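Local coordinates for protein cycloalternan-forming enzyme (Listeria monocytogenes serovar 1/2a, PDB 5F7U) that belongs to glycoside hydrolase family 31 and combines a TIM barrel with several beta-rich domains and a family 6 carbohydrate-binding module in one chain, at residues 346-349 against 355-358. The protein carries 1 engineered substitution. Residues are numbered along the deposited sequence; the frame is centred on the assembly and turned at random.
Sequences IVNN and GKTT. With MG (magnesium ion), chain H.
At the C-terminal end of helix 343-354, the ammonium of Lys356 turns back onto the last turns and meets Asn348. NZ donates a weak hydrogen bond to the backbone O of Asn348 (3.4 Å) and also lies 2.8 Å from its side-chain OD1. The two side chains approach at a slant, and Lys356 touches with NZ alone. A bend at chi2 (-71°) turns the lysine chain toward the helix, and its last two torsions are extended. Stronger partners hold the same nitrogen: it hydrogen-bonds to Thr351 OG1, which also bonds to Asn348 O, and forms a salt bridge with Asp352. The ammonium thus lies alongside the helix, where the charge of Asp352 probably balances it. Gly355, with phi 121°, is the first residue to leave the helix, and its positive phi sends the chain into the loop leading to strand 367-369, the first strand of the TIM barrel. Helix 343-354 itself follows strand 333-338, against which Ile346 and Asn349 pack, so the contact lies at the junction between the beta-rich N-terminal region and the barrel. With CG anti to the backbone N (chi1 -175°), Asn348 presents OD1 to the lysine while ND2 donates to water 1 (3.0 Å), a magnesium ligand. Asn349 OD1 binds the magnesium ion directly at 2.2 Å, with water 3 trans to it; five waters complete an octahedral shell. Asn349 ND2 donates to water 2 (3.1 Å) and to Ser339 O, which fixes the rotation of the amide.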
loop_
_atom_site.group_PDB
_atom_site.type_symbol
_atom_site.label_atom_id
_atom_site.label_comp_id
_atom_site.label_asym_id
_atom_site.label_seq_id
_atom_site.Cartn_x
_atom_site.Cartn_y
_atom_site.Cartn_z
ATOM N N ILE A 346 4.678 12.985 7.176
ATOM C CA ILE A 346 5.876 12.809 6.339
ATOM C C ILE A 346 5.445 12.287 4.967
ATOM O O ILE A 346 5.877 12.804 3.932
ATOM C CB ILE A 346 6.922 11.889 7.011
ATOM C CG1 ILE A 346 7.538 12.624 8.219
ATOM C CG2 ILE A 346 7.990 11.412 6.018
ATOM C CD1 ILE A 346 8.374 11.725 9.132
ATOM N N VAL A 347 4.556 11.289 4.969
ATOM C CA VAL A 347 3.969 10.790 3.716
ATOM C C VAL A 347 3.234 11.887 2.946
ATOM O O VAL A 347 3.403 11.998 1.716
ATOM C CB VAL A 347 3.091 9.531 3.937
ATOM C CG1 VAL A 347 2.553 9.003 2.601
ATOM C CG2 VAL A 347 3.949 8.468 4.595
ATOM N N ASN A 348 2.432 12.696 3.648
ATOM C CA ASN A 348 1.786 13.826 3.002
ATOM C C ASN A 348 2.803 14.754 2.309
ATOM O O ASN A 348 2.589 15.156 1.160
ATOM C CB ASN A 348 0.930 14.630 3.971
ATOM C CG ASN A 348 0.164 15.720 3.277
ATOM O OD1 ASN A 348 -0.698 15.451 2.435
ATOM N ND2 ASN A 348 0.515 16.972 3.574
ATOM N N ASN A 349 3.890 15.076 3.011
ATOM C CA ASN A 349 4.926 15.955 2.432
ATOM C C ASN A 349 5.558 15.337 1.193
ATOM O O ASN A 349 5.815 16.027 0.215
ATOM C CB ASN A 349 5.971 16.357 3.486
ATOM C CG ASN A 349 5.373 17.210 4.590
ATOM O OD1 ASN A 349 4.300 17.787 4.413
ATOM N ND2 ASN A 349 6.049 17.286 5.743
ATOM N N GLY A 355 3.080 13.976 -5.965
ATOM C CA GLY A 355 1.684 13.914 -6.420
ATOM C C GLY A 355 0.757 13.275 -5.409
ATOM O O GLY A 355 1.099 12.286 -4.759
ATOM N N LYS A 356 -0.421 13.870 -5.275
ATOM C CA LYS A 356 -1.450 13.306 -4.415
ATOM C C LYS A 356 -2.141 12.147 -5.096
ATOM O O LYS A 356 -2.260 12.108 -6.325
ATOM C CB LYS A 356 -2.509 14.366 -4.080
ATOM C CG LYS A 356 -1.968 15.646 -3.471
ATOM C CD LYS A 356 -1.493 15.395 -2.060
ATOM C CE LYS A 356 -0.483 16.470 -1.663
ATOM N NZ LYS A 356 -0.278 16.354 -0.205
ATOM N N THR A 357 -2.637 11.214 -4.284
ATOM C CA THR A 357 -3.585 10.236 -4.771
ATOM C C THR A 357 -4.810 10.950 -5.342
ATOM O O THR A 357 -5.311 11.897 -4.746
ATOM C CB THR A 357 -4.019 9.324 -3.609
ATOM O OG1 THR A 357 -2.935 8.439 -3.313
ATOM C CG2 THR A 357 -5.209 8.473 -3.972
ATOM N N THR A 358 -5.289 10.484 -6.495
ATOM C CA THR A 358 -6.542 11.017 -7.055
ATOM C C THR A 358 -7.730 10.253 -6.475
ATOM O O THR A 358 -7.813 9.036 -6.635
ATOM C CB THR A 358 -6.545 10.878 -8.593
ATOM O OG1 THR A 358 -5.422 11.589 -9.118
ATOM C CG2 THR A 358 -7.843 11.442 -9.206
HETATM MG MG MG H . 3.447 19.554 5.311
HETATM O O HOH W 1 1.751 18.576 5.756
HETATM O O HOH W 2 4.129 19.166 7.211
HETATM O O HOH W 3 2.566 21.363 5.982
HETATM O O HOH W 4 5.307 20.452 4.913
HETATM O O HOH W 5 2.680 20.031 3.497
#